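Local structure of alginate lyase (Bacteroides ovatus, 3NNB) at residues N221-L235 against Y277-I291. The protein is an alginate lyase, which probably cleaves the polysaccharide alginate by beta-elimination at its glycosidic linkages. Numbering follows the deposited sequence.
Sequences NHGLAYDVQLTAYAL and YTIFNLGHMLDMCSI
Val228 and Ile291 mesh as knobs into holes, each set among four residues of the opposite helix. Val228 CG2 lies over His284 O and Met288 CB, while CG1 meets Ile291 CD1 at 3.8 Å. Ile291 CG2 presses on Leu235 CD1, a tight 3.4 Å, and also meets Thr231 CG2. Leu224 reaches the extended selenomethionine Met285 at about a right angle, its CD1 3.8 Å from Met285 CG.

Polar contact gathers at the N-terminal end of helix 221-236. A water donates to Asn221 O and to Asn281 OD1 (2.7 Å) and also hydrogen-bonds His284 ND1, tying the helices together; Gln265 holds Asn281 ND2. Asn221 chi1 (73°) puts CG between N and the carbonyl carbon, and the amide lies against two neighbouring rings: OD1 is 3.4 Å from Phe280 CE2 at the ring edge, whereas ND2 nears Tyr277 CD1, the amide and ring planes 18° apart. Replacing Asn221 by an alanine would probably open a gap beside both rings, though Tyr69 would still hold the Tyr277 hydroxyl.

The segment axes come within 9.6 Å and cross at 26°, pointing the same way after the chain returns through helices 240-258 and 266-269, consistent with one layer of the six-hairpin alpha/alpha toroid.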
loop_
_atom_site.group_PDB
_atom_site.type_symbol
_atom_site.label_atom_id
_atom_site.label_comp_id
_atom_site.label_asym_id
_atom_site.label_seq_id
_atom_site.Cartn_x
_atom_site.Cartn_y
_atom_site.Cartn_z
ATOM N N ASN A 221 8.770 -7.832 -6.015
ATOM C CA ASN A 221 7.827 -6.804 -5.583
ATOM C C ASN A 221 8.297 -5.980 -4.372
ATOM O O ASN A 221 7.916 -4.816 -4.231
ATOM C CB ASN A 221 6.428 -7.403 -5.363
ATOM C CG ASN A 221 6.330 -8.258 -4.112
ATOM O OD1 ASN A 221 6.286 -7.710 -3.001
ATOM N ND2 ASN A 221 6.277 -9.602 -4.265
ATOM N N HIS A 222 9.098 -6.583 -3.493
ATOM C CA HIS A 222 9.554 -5.849 -2.325
ATOM C C HIS A 222 10.403 -4.678 -2.711
ATOM O O HIS A 222 10.252 -3.607 -2.148
ATOM C CB HIS A 222 10.328 -6.743 -1.357
ATOM C CG HIS A 222 9.468 -7.543 -0.446
ATOM N ND1 HIS A 222 8.960 -7.037 0.728
ATOM C CD2 HIS A 222 9.036 -8.819 -0.528
ATOM C CE1 HIS A 222 8.282 -7.983 1.352
ATOM N NE2 HIS A 222 8.276 -9.064 0.594
ATOM N N GLY A 223 11.319 -4.868 -3.646
ATOM C CA GLY A 223 12.201 -3.804 -4.028
ATOM C C GLY A 223 11.491 -2.714 -4.828
ATOM O O GLY A 223 11.780 -1.524 -4.665
ATOM N N LEU A 224 10.552 -3.097 -5.690
ATOM C CA LEU A 224 9.748 -2.124 -6.416
ATOM C C LEU A 224 8.919 -1.265 -5.459
ATOM O O LEU A 224 8.896 -0.019 -5.549
ATOM C CB LEU A 224 8.897 -2.857 -7.457
ATOM C CG LEU A 224 8.149 -2.003 -8.493
ATOM C CD1 LEU A 224 7.966 -2.764 -9.810
ATOM C CD2 LEU A 224 6.794 -1.528 -7.955
ATOM N N ALA A 225 8.310 -1.930 -4.470
ATOM C CA ALA A 225 7.536 -1.243 -3.458
ATOM C C ALA A 225 8.396 -0.324 -2.583
ATOM O O ALA A 225 7.937 0.749 -2.171
ATOM C CB ALA A 225 6.705 -2.257 -2.601
ATOM N N TYR A 226 9.629 -0.708 -2.310
ATOM C CA TYR A 226 10.538 0.154 -1.516
ATOM C C TYR A 226 10.663 1.498 -2.180
ATOM O O TYR A 226 10.569 2.524 -1.531
ATOM C CB TYR A 226 11.893 -0.506 -1.363
ATOM C CG TYR A 226 12.922 0.379 -0.677
ATOM C CD1 TYR A 226 13.645 1.303 -1.406
ATOM C CD2 TYR A 226 13.137 0.302 0.706
ATOM C CE1 TYR A 226 14.602 2.116 -0.812
ATOM C CE2 TYR A 226 14.106 1.121 1.333
ATOM C CZ TYR A 226 14.832 2.016 0.571
ATOM O OH TYR A 226 15.818 2.873 1.098
ATOM N N ASP A 227 10.878 1.481 -3.489
ATOM C CA ASP A 227 11.067 2.749 -4.218
ATOM C C ASP A 227 9.815 3.622 -4.153
ATOM O O ASP A 227 9.896 4.834 -4.008
ATOM C CB ASP A 227 11.439 2.509 -5.671
ATOM C CG ASP A 227 12.880 2.097 -5.859
ATOM O OD1 ASP A 227 13.631 1.934 -4.878
ATOM O OD2 ASP A 227 13.281 1.922 -7.037
ATOM N N VAL A 228 8.636 3.012 -4.335
ATOM C CA VAL A 228 7.386 3.779 -4.228
ATOM C C VAL A 228 7.244 4.457 -2.864
ATOM O O VAL A 228 6.904 5.639 -2.772
ATOM C CB VAL A 228 6.112 2.922 -4.540
ATOM C CG1 VAL A 228 4.867 3.790 -4.538
ATOM C CG2 VAL A 228 6.262 2.230 -5.895
ATOM N N GLN A 229 7.523 3.698 -1.813
ATOM C CA GLN A 229 7.374 4.228 -0.466
ATOM C C GLN A 229 8.413 5.324 -0.251
ATOM O O GLN A 229 8.084 6.390 0.238
ATOM C CB GLN A 229 7.615 3.108 0.563
ATOM C CG GLN A 229 6.598 1.985 0.558
ATOM C CD GLN A 229 6.666 1.172 1.848
ATOM O OE1 GLN A 229 6.293 1.673 2.919
ATOM N NE2 GLN A 229 7.106 -0.103 1.751
ATOM N N LEU A 230 9.669 5.085 -0.645
ATOM C CA LEU A 230 10.702 6.125 -0.463
ATOM C C LEU A 230 10.275 7.433 -1.166
ATOM O O LEU A 230 10.395 8.544 -0.618
ATOM C CB LEU A 230 12.058 5.643 -0.972
ATOM C CG LEU A 230 13.235 6.591 -0.676
ATOM C CD1 LEU A 230 13.567 6.569 0.824
ATOM C CD2 LEU A 230 14.458 6.164 -1.539
ATOM N N THR A 231 9.729 7.284 -2.368
ATOM C CA THR A 231 9.321 8.439 -3.189
ATOM C C THR A 231 8.192 9.198 -2.498
ATOM O O THR A 231 8.252 10.417 -2.340
ATOM C CB THR A 231 8.944 8.007 -4.576
ATOM O OG1 THR A 231 10.069 7.374 -5.197
ATOM C CG2 THR A 231 8.537 9.229 -5.450
ATOM N N ALA A 232 7.153 8.468 -2.079
ATOM C CA ALA A 232 6.020 9.103 -1.429
ATOM C C ALA A 232 6.437 9.797 -0.117
ATOM O O ALA A 232 5.965 10.912 0.174
ATOM C CB ALA A 232 4.950 8.054 -1.113
ATOM N N TYR A 233 7.278 9.142 0.693
ATOM C CA TYR A 233 7.652 9.709 2.009
ATOM C C TYR A 233 8.590 10.897 1.797
ATOM O O TYR A 233 8.492 11.895 2.514
ATOM C CB TYR A 233 8.252 8.671 2.945
ATOM C CG TYR A 233 7.365 7.452 3.100
ATOM C CD1 TYR A 233 6.027 7.509 2.846
ATOM C CD2 TYR A 233 7.901 6.205 3.454
ATOM C CE1 TYR A 233 5.217 6.347 2.933
ATOM C CE2 TYR A 233 7.129 5.102 3.586
ATOM C CZ TYR A 233 5.783 5.146 3.293
ATOM O OH TYR A 233 5.014 3.996 3.324
ATOM N N ALA A 234 9.441 10.809 0.775
ATOM C CA ALA A 234 10.304 11.942 0.417
ATOM C C ALA A 234 9.448 13.160 0.065
ATOM O O ALA A 234 9.716 14.272 0.536
ATOM C CB ALA A 234 11.260 11.555 -0.771
ATOM N N LEU A 235 8.398 12.967 -0.745
ATOM C CA LEU A 235 7.556 14.096 -1.168
ATOM C C LEU A 235 6.827 14.667 0.037
ATOM O O LEU A 235 6.762 15.895 0.181
ATOM C CB LEU A 235 6.535 13.701 -2.242
ATOM C CG LEU A 235 7.166 13.474 -3.609
ATOM C CD1 LEU A 235 6.176 12.790 -4.565
ATOM C CD2 LEU A 235 7.596 14.847 -4.196
ATOM N N TYR A 277 0.249 -11.836 -6.790
ATOM C CA TYR A 277 1.482 -11.071 -6.792
ATOM C C TYR A 277 1.705 -10.296 -8.114
ATOM O O TYR A 277 2.304 -9.210 -8.099
ATOM C CB TYR A 277 2.683 -11.963 -6.442
ATOM C CG TYR A 277 2.849 -12.102 -4.949
ATOM C CD1 TYR A 277 3.218 -11.021 -4.187
ATOM C CD2 TYR A 277 2.491 -13.282 -4.267
ATOM C CE1 TYR A 277 3.340 -11.114 -2.796
ATOM C CE2 TYR A 277 2.608 -13.368 -2.862
ATOM C CZ TYR A 277 3.052 -12.294 -2.149
ATOM O OH TYR A 277 3.124 -12.360 -0.767
ATOM N N THR A 278 1.288 -10.876 -9.239
ATOM C CA THR A 278 1.344 -10.155 -10.523
ATOM C C THR A 278 0.539 -8.848 -10.367
ATOM O O THR A 278 0.982 -7.761 -10.765
ATOM C CB THR A 278 0.754 -10.997 -11.647
ATOM O OG1 THR A 278 1.644 -12.088 -11.959
ATOM C CG2 THR A 278 0.508 -10.159 -12.927
ATOM N N ILE A 279 -0.638 -8.955 -9.789
ATOM C CA ILE A 279 -1.509 -7.780 -9.580
ATOM C C ILE A 279 -0.963 -6.798 -8.511
ATOM O O ILE A 279 -1.018 -5.608 -8.686
ATOM C CB ILE A 279 -2.961 -8.252 -9.226
ATOM C CG1 ILE A 279 -3.583 -8.935 -10.440
ATOM C CG2 ILE A 279 -3.820 -7.079 -8.697
ATOM C CD1 ILE A 279 -4.899 -9.669 -10.137
ATOM N N PHE A 280 -0.458 -7.342 -7.415
ATOM C CA PHE A 280 0.176 -6.564 -6.333
ATOM C C PHE A 280 1.265 -5.678 -6.917
ATOM O O PHE A 280 1.287 -4.455 -6.678
ATOM C CB PHE A 280 0.771 -7.572 -5.358
ATOM C CG PHE A 280 1.252 -7.019 -4.009
ATOM C CD1 PHE A 280 0.376 -6.475 -3.092
ATOM C CD2 PHE A 280 2.586 -7.165 -3.640
ATOM C CE1 PHE A 280 0.826 -6.074 -1.825
ATOM C CE2 PHE A 280 3.037 -6.762 -2.404
ATOM C CZ PHE A 280 2.165 -6.225 -1.496
ATOM N N ASN A 281 2.135 -6.259 -7.731
ATOM C CA ASN A 281 3.259 -5.507 -8.299
ATOM C C ASN A 281 2.770 -4.504 -9.335
ATOM O O ASN A 281 3.212 -3.388 -9.342
ATOM C CB ASN A 281 4.312 -6.463 -8.884
ATOM C CG ASN A 281 5.726 -5.974 -8.747
ATOM O OD1 ASN A 281 6.057 -5.162 -7.881
ATOM N ND2 ASN A 281 6.621 -6.546 -9.558
ATOM N N LEU A 282 1.835 -4.915 -10.192
ATOM C CA LEU A 282 1.259 -3.980 -11.173
ATOM C C LEU A 282 0.583 -2.789 -10.487
ATOM O O LEU A 282 0.707 -1.634 -10.950
ATOM C CB LEU A 282 0.258 -4.690 -12.097
ATOM C CG LEU A 282 0.789 -5.186 -13.420
ATOM C CD1 LEU A 282 -0.199 -6.200 -14.024
ATOM C CD2 LEU A 282 1.089 -3.960 -14.359
ATOM N N GLY A 283 -0.146 -3.038 -9.404
ATOM C CA GLY A 283 -0.788 -1.933 -8.668
ATOM C C GLY A 283 0.244 -0.943 -8.092
ATOM O O GLY A 283 0.027 0.266 -8.095
ATOM N N HIS A 284 1.365 -1.456 -7.624
ATOM C CA HIS A 284 2.436 -0.627 -7.098
ATOM C C HIS A 284 3.155 0.136 -8.223
ATOM O O HIS A 284 3.585 1.292 -8.038
ATOM C CB HIS A 284 3.398 -1.435 -6.266
ATOM C CG HIS A 284 2.749 -2.051 -5.077
ATOM N ND1 HIS A 284 3.289 -3.141 -4.424
ATOM C CD2 HIS A 284 1.569 -1.780 -4.470
ATOM C CE1 HIS A 284 2.475 -3.483 -3.433
ATOM N NE2 HIS A 284 1.436 -2.667 -3.426
HETATM N N MSE A 285 3.261 -0.496 -9.393
HETATM C CA MSE A 285 3.758 0.197 -10.580
HETATM C C MSE A 285 2.868 1.403 -10.891
HETATM O O MSE A 285 3.356 2.479 -11.165
HETATM C CB MSE A 285 3.816 -0.713 -11.802
HETATM C CG MSE A 285 4.828 -1.845 -11.657
HETATM SE SE MSE A 285 4.671 -3.110 -13.090
HETATM C CE MSE A 285 5.921 -4.468 -12.475
ATOM N N LEU A 286 1.566 1.185 -10.878
ATOM C CA LEU A 286 0.594 2.248 -11.132
ATOM C C LEU A 286 0.584 3.321 -10.069
ATOM O O LEU A 286 0.393 4.497 -10.373
ATOM C CB LEU A 286 -0.791 1.674 -11.411
ATOM C CG LEU A 286 -0.901 0.797 -12.667
ATOM C CD1 LEU A 286 -2.215 -0.004 -12.762
ATOM C CD2 LEU A 286 -0.807 1.674 -13.930
ATOM N N ASP A 287 0.819 2.941 -8.811
ATOM C CA ASP A 287 1.017 3.937 -7.764
ATOM C C ASP A 287 2.226 4.824 -8.092
ATOM O O ASP A 287 2.137 6.032 -7.970
ATOM C CB ASP A 287 1.293 3.255 -6.402
ATOM C CG ASP A 287 0.051 2.656 -5.770
ATOM O OD1 ASP A 287 -1.098 2.999 -6.096
ATOM O OD2 ASP A 287 0.254 1.751 -4.918
HETATM N N MSE A 288 3.344 4.249 -8.547
HETATM C CA MSE A 288 4.497 5.027 -8.944
HETATM C C MSE A 288 4.144 5.911 -10.133
HETATM O O MSE A 288 4.579 7.067 -10.192
HETATM C CB MSE A 288 5.677 4.124 -9.296
HETATM C CG MSE A 288 6.984 4.872 -9.533
HETATM SE SE MSE A 288 7.468 6.085 -8.089
HETATM C CE MSE A 288 9.218 5.437 -7.826
ATOM N N CYS A 289 3.400 5.381 -11.102
ATOM C CA CYS A 289 3.008 6.204 -12.267
ATOM C C CYS A 289 2.211 7.416 -11.797
ATOM O O CYS A 289 2.408 8.525 -12.309
ATOM C CB CYS A 289 2.136 5.390 -13.229
ATOM S SG CYS A 289 3.028 4.079 -14.105
ATOM N N SER A 290 1.304 7.203 -10.826
ATOM C CA SER A 290 0.472 8.287 -10.294
ATOM C C SER A 290 1.330 9.343 -9.601
ATOM O O SER A 290 1.245 10.539 -9.923
ATOM C CB SER A 290 -0.596 7.732 -9.340
ATOM O OG SER A 290 -1.444 6.835 -10.047
ATOM N N ILE A 291 2.210 8.908 -8.684
ATOM C CA ILE A 291 3.117 9.846 -8.015
ATOM C C ILE A 291 3.965 10.612 -9.020
ATOM O O ILE A 291 4.036 11.851 -8.975
ATOM C CB ILE A 291 4.047 9.132 -7.046
ATOM C CG1 ILE A 291 3.213 8.489 -5.945
ATOM C CG2 ILE A 291 5.064 10.116 -6.417
ATOM C CD1 ILE A 291 4.038 7.475 -5.096
HETATM O O HOH W 1 5.579 -4.032 -5.522
#